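PDB 6YHH: beta-N-acetylglucosaminidase-like protein Glycoside hydrolase family 20 from Flavobacterium johnsoniae, which probably removes terminal N-acetylhexosamine residues from chitin oligosaccharides as a family 20 beta-N-acetylglucosaminidase of bacterial chitin metabolism. Local coordinates for residues E92-D97 against L117-Q122; K193-L198 against L295-D300; T545-Y550 against H657-L662. All blocks are in the same frame, centred on the assembly; numbering follows the deposited sequence.

Interaction 1 (E92-D97 against L117-Q122); sequences ESYSLD and LETLLQ
Strand 94-99 and helix 110-123 pack against each other in the alpha/beta domain that precedes the catalytic barrel in glycoside hydrolases of family 20, and Tyr94 and Leu96 of the strand meet Thr119 and Leu120 of the helix. The axes of the short segments 94-97 and 117-122 approach to 9.4 Å at an angle of 32°, a helix laid over a sheet with both elements running in roughly the same direction. The polar part of the contact is one short hydrogen bond, 2.6 Å from Tyr94 OH to Thr119 OG1. Tyr94 holds CG between its backbone N and carbonyl carbon (chi1 66°), and from there the ring reaches the helix with its hydroxyl. Lys174 NZ also bonds Thr119 OG1, so that this buried hydroxyl has a charged neighbour as well as the phenol. Beside the polar pair, the methyl Thr119 CG2 lies 4.0 Å from Leu96 CD2. Leu96 CD2 also rests on the helix backbone, 3.8 Å from Leu120 N, and lies 4.1 Å from Leu120 CB. Strand 131-140 flanks the contact, its Ile138 packing on Tyr94 and Thr119, while Ile103 and Ile105 of strand 102-107 cover Leu96, and Phe48 of helix 40-56 packs on Leu120.

Interaction 2 (K193-L198 against L295-D300); sequences KKHPKL and LSELFD
His195 reaches from the loop before helix 197-202 to helix 289-302, and it supplies most of what segment 193-198 contributes to the contact. His195 CB begins the apolar part, 4.0 Å from Leu298 CD2. Ring atoms CG and CD2 continue it, with His195 CD2 3.9 Å from the same Leu298 CD2, and the leucine lies over one face of the imidazole. At chi1 -72° the ring stands beside the backbone N of His195, and its NE2 edge is turned to Glu297. His195 NE2 comes within 3.4 Å of Glu297 CB. A weak hydrogen bond, strongly bent at 117°, may link His195 NE2 to Glu297 OE1, but the position of this oxygen is uncertain. Glu297 CD lies at the ring edge, in its plane. On the other ring nitrogen, ND1 is hydrogen-bonded to Tyr244 OH, the stronger polar partner of the imidazole. Both segments belong to the catalytic domain, a TIM barrel in this family, and the contact joins two of the peripheral elements around its strands. Leu298 CD2 is shared: besides the imidazole it meets Leu198 CD1 at 3.9 Å, the two leucines reaching toward each other tip to tip. Thr192 packs on both of them, while the next residue of helix 289-302, Phe299, meets the ring of Phe311 edge-to-face.

Interaction 3 (T545-Y550 against H657-L662); sequences TEYQMY and HADVEL
Tyr547 OH is held by two groups: it donates a short hydrogen bond of 2.5 Å to Asp659 OD2 and is also bonded to Arg540 NE. The two side chains come from opposite directions, the phenol from the loop between strand 532-534 and helix 556-559 and the carboxylate from the turn leading into strand 660-662. Asp659 OD2 lies in the plane of the tyrosine ring, at its edge, and is 3.3 Å from Tyr547 CE1. It receives the phenol on its anti lone pair, the one facing away from the other carboxylate oxygen, with ring and carboxylate planes 41° apart. A chi1 of -77° sets Asp659 CG anti to its carbonyl carbon, which turns the carboxylate toward the phenol. The backbone of Asp659 pairs with Leu535, continuing the small antiparallel sheet of strands 532-534 and 660-662. Phe553 meets the Tyr547 ring with planes about 20° apart, and Phe59 of the second subunit meets it at a steeper angle, which puts the tyrosine at the dimer interface. Glu546 OE1, 4.8 Å from Asp659 OD2, would tend to raise the aspartate's pKa, whereas the phenol's hydrogen bond should help stabilise the anionic carboxylate, and Arg540 NE would probably make that hydroxyl a better donor.

How the interactions relate
The three contacts follow one another along the chain, each closing before the next opens, and none touches another. Interaction 1 lies in the N-terminal domain, interaction 2 in the periphery of the catalytic barrel and interaction 3 in the C-terminal part of the chain. The centres of interactions 1 and 2 are 43 Å apart. Interactions 1 and 3, with centres 42 Å apart, lie on opposite sides of the chain's centre. Interactions 2 and 3 come nearer, their centres 36 Å apart and their nearest atoms about 15 Å. All three lie away from Glu317, the predicted proton donor. Interaction 3 differs in having the second subunit at its side.

Interaction 1 (E92-D97 against L117-Q122)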
# COMPACT_ATOMS: atom_id res chain seq x y z
N GLU A 92 -7.88 9.82 -29.63
CA GLU A 92 -8.02 9.92 -28.16
C GLU A 92 -8.55 11.28 -27.79
O GLU A 92 -8.49 11.70 -26.63
CB GLU A 92 -6.61 9.73 -27.49
CG GLU A 92 -6.08 8.34 -27.64
CD GLU A 92 -4.74 8.26 -26.94
OE1 GLU A 92 -4.78 8.19 -25.68
OE2 GLU A 92 -3.68 8.37 -27.60
N SER A 93 -9.10 11.98 -28.77
CA SER A 93 -9.61 13.34 -28.54
C SER A 93 -10.92 13.36 -27.74
O SER A 93 -11.63 12.36 -27.68
CB SER A 93 -9.90 14.05 -29.88
OG SER A 93 -10.95 13.48 -30.67
N TYR A 94 -11.25 14.52 -27.18
CA TYR A 94 -12.52 14.70 -26.48
C TYR A 94 -12.76 16.17 -26.37
O TYR A 94 -11.80 16.98 -26.51
CB TYR A 94 -12.54 14.05 -25.06
CG TYR A 94 -11.58 14.73 -24.09
CD1 TYR A 94 -10.21 14.39 -24.07
CD2 TYR A 94 -11.99 15.78 -23.29
CE1 TYR A 94 -9.32 15.07 -23.26
CE2 TYR A 94 -11.11 16.47 -22.50
CZ TYR A 94 -9.78 16.16 -22.48
OH TYR A 94 -8.94 16.97 -21.72
N SER A 95 -14.04 16.52 -26.09
CA SER A 95 -14.39 17.86 -25.63
C SER A 95 -15.16 17.74 -24.32
O SER A 95 -15.81 16.73 -24.05
CB SER A 95 -15.25 18.64 -26.64
OG SER A 95 -16.43 17.95 -26.81
N LEU A 96 -14.93 18.72 -23.50
CA LEU A 96 -15.52 18.84 -22.19
C LEU A 96 -16.11 20.22 -22.07
O LEU A 96 -15.43 21.21 -22.18
CB LEU A 96 -14.42 18.62 -21.08
CG LEU A 96 -14.80 19.00 -19.65
CD1 LEU A 96 -16.00 18.13 -19.24
CD2 LEU A 96 -13.63 18.76 -18.68
N ASP A 97 -17.42 20.25 -21.88
CA ASP A 97 -18.16 21.49 -21.78
C ASP A 97 -18.90 21.53 -20.45
O ASP A 97 -19.75 20.64 -20.20
CB ASP A 97 -19.19 21.49 -22.91
CG ASP A 97 -20.07 22.72 -22.83
OD1 ASP A 97 -19.53 23.80 -22.77
OD2 ASP A 97 -21.30 22.58 -22.76
N LEU A 117 -12.70 12.46 -18.29
CA LEU A 117 -13.04 12.34 -16.89
C LEU A 117 -11.88 12.80 -15.97
O LEU A 117 -12.09 13.41 -14.92
CB LEU A 117 -13.41 10.90 -16.56
CG LEU A 117 -14.71 10.35 -17.19
CD1 LEU A 117 -14.74 8.84 -16.90
CD2 LEU A 117 -15.87 11.15 -16.69
N GLU A 118 -10.64 12.55 -16.41
CA GLU A 118 -9.47 13.01 -15.64
C GLU A 118 -9.35 14.50 -15.65
O GLU A 118 -9.06 15.12 -14.65
CB GLU A 118 -8.19 12.39 -16.16
CG GLU A 118 -8.20 10.86 -16.06
CD GLU A 118 -8.25 10.32 -14.63
OE1 GLU A 118 -7.99 11.07 -13.65
OE2 GLU A 118 -8.49 9.07 -14.54
N THR A 119 -9.62 15.12 -16.80
CA THR A 119 -9.61 16.57 -16.86
C THR A 119 -10.67 17.15 -15.96
O THR A 119 -10.43 18.19 -15.28
CB THR A 119 -9.80 17.07 -18.31
OG1 THR A 119 -8.85 16.43 -19.13
CG2 THR A 119 -9.64 18.55 -18.41
N LEU A 120 -11.88 16.60 -16.03
CA LEU A 120 -12.99 17.02 -15.15
C LEU A 120 -12.61 16.99 -13.67
O LEU A 120 -12.87 17.95 -12.92
CB LEU A 120 -14.30 16.25 -15.47
CG LEU A 120 -15.52 16.77 -14.74
CD1 LEU A 120 -15.77 18.25 -14.80
CD2 LEU A 120 -16.70 15.95 -15.16
N LEU A 121 -12.00 15.91 -13.20
CA LEU A 121 -11.53 15.89 -11.80
C LEU A 121 -10.59 17.01 -11.49
O LEU A 121 -10.64 17.60 -10.40
CB LEU A 121 -10.88 14.55 -11.52
CG LEU A 121 -11.85 13.38 -11.42
CD1 LEU A 121 -11.10 12.06 -11.41
CD2 LEU A 121 -12.76 13.54 -10.19
N GLN A 122 -9.71 17.33 -12.46
CA GLN A 122 -8.76 18.43 -12.23
C GLN A 122 -9.37 19.77 -12.25
O GLN A 122 -8.82 20.70 -11.62
CB GLN A 122 -7.64 18.35 -13.25
CG GLN A 122 -6.74 17.12 -13.09
CD GLN A 122 -5.60 17.10 -14.12
OE1 GLN A 122 -5.67 17.77 -15.15
NE2 GLN A 122 -4.57 16.29 -13.85

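Interaction 2 (K193-L198 against L295-D300)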
# COMPACT_ATOMS: atom_id res chain seq x y z
N LYS A 193 5.33 -22.22 -17.60
CA LYS A 193 5.04 -23.63 -17.25
C LYS A 193 5.78 -24.66 -18.09
O LYS A 193 6.07 -25.78 -17.61
CB LYS A 193 3.49 -23.84 -17.30
CG LYS A 193 2.75 -23.11 -16.20
CD LYS A 193 1.20 -23.16 -16.34
N LYS A 194 6.17 -24.26 -19.27
CA LYS A 194 6.93 -25.09 -20.18
C LYS A 194 8.43 -24.95 -20.10
O LYS A 194 9.14 -25.75 -20.67
CB LYS A 194 6.59 -24.78 -21.61
N HIS A 195 8.92 -23.88 -19.42
CA HIS A 195 10.33 -23.70 -19.15
C HIS A 195 10.50 -23.40 -17.69
O HIS A 195 11.00 -22.31 -17.26
CB HIS A 195 10.91 -22.61 -20.04
CG HIS A 195 11.03 -23.07 -21.46
ND1 HIS A 195 12.11 -23.79 -21.91
CD2 HIS A 195 10.11 -23.09 -22.45
CE1 HIS A 195 11.92 -24.12 -23.17
NE2 HIS A 195 10.70 -23.73 -23.51
N PRO A 196 10.12 -24.36 -16.83
CA PRO A 196 10.06 -24.07 -15.39
C PRO A 196 11.34 -23.72 -14.71
O PRO A 196 11.30 -23.06 -13.65
CB PRO A 196 9.46 -25.36 -14.80
CG PRO A 196 9.96 -26.38 -15.74
CD PRO A 196 9.69 -25.77 -17.10
N LYS A 197 12.48 -24.07 -15.28
CA LYS A 197 13.73 -23.74 -14.69
C LYS A 197 13.92 -22.22 -14.56
O LYS A 197 14.66 -21.75 -13.70
CB LYS A 197 14.88 -24.31 -15.45
CG LYS A 197 15.04 -25.84 -15.24
CD LYS A 197 16.36 -26.38 -15.81
CE LYS A 197 16.50 -26.38 -17.32
NZ LYS A 197 17.90 -26.55 -17.81
N LEU A 198 13.28 -21.48 -15.44
CA LEU A 198 13.41 -19.99 -15.33
C LEU A 198 12.79 -19.46 -14.02
O LEU A 198 13.32 -18.51 -13.43
CB LEU A 198 12.79 -19.33 -16.54
CG LEU A 198 13.64 -19.41 -17.81
CD1 LEU A 198 12.79 -19.18 -19.03
CD2 LEU A 198 14.88 -18.49 -17.79
N LEU A 295 14.10 -19.66 -27.36
CA LEU A 295 13.40 -18.40 -27.52
C LEU A 295 12.05 -18.57 -28.27
O LEU A 295 11.05 -18.00 -27.89
CB LEU A 295 14.27 -17.33 -28.18
CG LEU A 295 15.46 -16.84 -27.32
CD1 LEU A 295 16.45 -15.98 -28.06
CD2 LEU A 295 14.87 -16.11 -26.14
N SER A 296 12.03 -19.39 -29.34
CA SER A 296 10.80 -19.59 -30.08
C SER A 296 9.73 -20.21 -29.15
O SER A 296 8.57 -19.81 -29.19
CB SER A 296 11.07 -20.45 -31.33
OG SER A 296 9.89 -20.71 -32.08
N GLU A 297 10.13 -21.17 -28.33
CA GLU A 297 9.23 -21.78 -27.35
C GLU A 297 8.71 -20.81 -26.30
O GLU A 297 7.54 -20.87 -25.89
CB GLU A 297 9.94 -22.93 -26.72
CG GLU A 297 10.16 -24.13 -27.63
CD GLU A 297 10.95 -25.25 -27.00
OE1 GLU A 297 11.29 -25.17 -25.79
OE2 GLU A 297 11.27 -26.25 -27.70
N LEU A 298 9.60 -19.98 -25.83
CA LEU A 298 9.21 -18.88 -24.93
C LEU A 298 8.24 -17.92 -25.50
O LEU A 298 7.27 -17.58 -24.84
CB LEU A 298 10.45 -18.16 -24.40
CG LEU A 298 11.19 -19.05 -23.41
CD1 LEU A 298 12.51 -18.41 -23.11
CD2 LEU A 298 10.44 -19.24 -22.10
N PHE A 299 8.43 -17.49 -26.74
CA PHE A 299 7.43 -16.64 -27.39
C PHE A 299 6.13 -17.39 -27.57
O PHE A 299 5.07 -16.85 -27.41
CB PHE A 299 7.95 -16.12 -28.72
CG PHE A 299 9.12 -15.20 -28.62
CD1 PHE A 299 9.14 -14.15 -27.71
CD2 PHE A 299 10.22 -15.36 -29.46
CE1 PHE A 299 10.22 -13.32 -27.60
CE2 PHE A 299 11.33 -14.52 -29.36
CZ PHE A 299 11.35 -13.51 -28.42
N ASP A 300 6.19 -18.67 -27.92
CA ASP A 300 4.96 -19.41 -28.05
C ASP A 300 4.12 -19.43 -26.77
O ASP A 300 2.89 -19.44 -26.83
CB ASP A 300 5.24 -20.88 -28.40
CG ASP A 300 5.62 -21.12 -29.82
OD1 ASP A 300 5.45 -20.26 -30.65
OD2 ASP A 300 6.14 -22.30 -30.06

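Interaction 3 (T545-Y550 against H657-L662)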
# COMPACT_ATOMS: atom_id res chain seq x y z
N THR A 545 28.23 -1.76 -6.64
CA THR A 545 28.56 -2.72 -5.61
C THR A 545 28.26 -2.22 -4.20
O THR A 545 28.44 -2.97 -3.23
CB THR A 545 30.03 -3.15 -5.71
OG1 THR A 545 30.84 -1.99 -5.57
CG2 THR A 545 30.21 -3.81 -7.12
N GLU A 546 27.84 -0.97 -4.04
CA GLU A 546 27.51 -0.45 -2.72
C GLU A 546 26.17 -0.88 -2.19
O GLU A 546 25.95 -0.89 -0.93
CB GLU A 546 27.59 1.08 -2.72
CG GLU A 546 29.03 1.55 -2.95
CD GLU A 546 29.20 3.04 -2.80
OE1 GLU A 546 28.35 3.80 -3.21
OE2 GLU A 546 30.23 3.55 -2.22
N TYR A 547 25.23 -1.14 -3.12
CA TYR A 547 23.90 -1.67 -2.73
C TYR A 547 23.66 -2.91 -3.59
O TYR A 547 23.83 -2.87 -4.81
CB TYR A 547 22.83 -0.71 -3.12
CG TYR A 547 22.80 0.66 -2.38
CD1 TYR A 547 23.68 1.68 -2.71
CD2 TYR A 547 21.93 0.89 -1.36
CE1 TYR A 547 23.66 2.90 -2.08
CE2 TYR A 547 21.91 2.11 -0.71
CZ TYR A 547 22.73 3.11 -1.07
OH TYR A 547 22.63 4.39 -0.46
N GLN A 548 23.18 -3.95 -2.95
CA GLN A 548 22.69 -5.10 -3.61
C GLN A 548 21.18 -5.02 -3.77
O GLN A 548 20.52 -4.18 -3.21
CB GLN A 548 23.01 -6.36 -2.78
CG GLN A 548 24.50 -6.74 -2.93
CD GLN A 548 25.43 -5.73 -2.34
OE1 GLN A 548 25.34 -5.39 -1.14
NE2 GLN A 548 26.25 -5.15 -3.18
N MET A 549 20.61 -6.00 -4.49
CA MET A 549 19.19 -6.01 -4.76
C MET A 549 18.37 -6.44 -3.48
O MET A 549 17.17 -6.52 -3.56
CB MET A 549 18.84 -6.88 -5.95
CG MET A 549 19.42 -6.46 -7.32
SD MET A 549 19.05 -4.78 -7.75
CE MET A 549 20.61 -3.98 -7.38
N TYR A 550 19.07 -6.80 -2.41
CA TYR A 550 18.47 -7.08 -1.12
C TYR A 550 18.94 -6.10 0.01
O TYR A 550 18.64 -6.35 1.20
CB TYR A 550 18.67 -8.56 -0.71
CG TYR A 550 20.08 -8.98 -0.79
CD1 TYR A 550 21.04 -8.64 0.17
CD2 TYR A 550 20.53 -9.70 -1.92
CE1 TYR A 550 22.38 -9.03 0.06
CE2 TYR A 550 21.86 -10.02 -2.06
CZ TYR A 550 22.77 -9.73 -1.08
OH TYR A 550 24.07 -10.14 -1.26
N HIS A 657 27.88 12.13 2.79
CA HIS A 657 27.01 11.76 3.90
C HIS A 657 25.66 11.28 3.38
O HIS A 657 24.93 12.00 2.72
CB HIS A 657 26.78 12.94 4.84
CG HIS A 657 28.04 13.53 5.31
ND1 HIS A 657 28.96 12.80 6.01
CD2 HIS A 657 28.59 14.74 5.07
CE1 HIS A 657 30.04 13.55 6.23
NE2 HIS A 657 29.82 14.74 5.71
N ALA A 658 25.35 10.03 3.73
CA ALA A 658 23.98 9.47 3.58
C ALA A 658 23.53 9.34 2.14
O ALA A 658 22.34 9.14 1.90
CB ALA A 658 22.98 10.18 4.44
N ASP A 659 24.45 9.45 1.15
CA ASP A 659 24.08 9.41 -0.25
C ASP A 659 23.04 10.45 -0.60
O ASP A 659 22.23 10.26 -1.47
CB ASP A 659 23.65 7.97 -0.66
CG ASP A 659 24.86 7.03 -0.86
OD1 ASP A 659 26.02 7.54 -1.05
OD2 ASP A 659 24.72 5.77 -0.77
N VAL A 660 23.17 11.62 0.02
CA VAL A 660 22.39 12.76 -0.41
C VAL A 660 23.34 13.98 -0.52
O VAL A 660 24.49 13.92 -0.07
CB VAL A 660 21.27 13.15 0.58
CG1 VAL A 660 20.28 12.02 0.74
CG2 VAL A 660 21.81 13.52 1.95
N GLU A 661 22.77 15.05 -1.06
CA GLU A 661 23.41 16.33 -1.17
C GLU A 661 22.49 17.42 -0.71
O GLU A 661 21.27 17.34 -0.77
CB GLU A 661 23.84 16.55 -2.61
CG GLU A 661 22.72 16.71 -3.63
CD GLU A 661 23.15 16.63 -5.06
OE1 GLU A 661 24.25 16.12 -5.33
OE2 GLU A 661 22.36 17.04 -5.97
N LEU A 662 23.10 18.50 -0.22
CA LEU A 662 22.38 19.72 0.10
C LEU A 662 22.14 20.58 -1.14
O LEU A 662 23.09 21.03 -1.78
CB LEU A 662 23.15 20.58 1.15
CG LEU A 662 23.18 20.08 2.58
CD1 LEU A 662 24.28 20.82 3.38
CD2 LEU A 662 21.82 20.20 3.23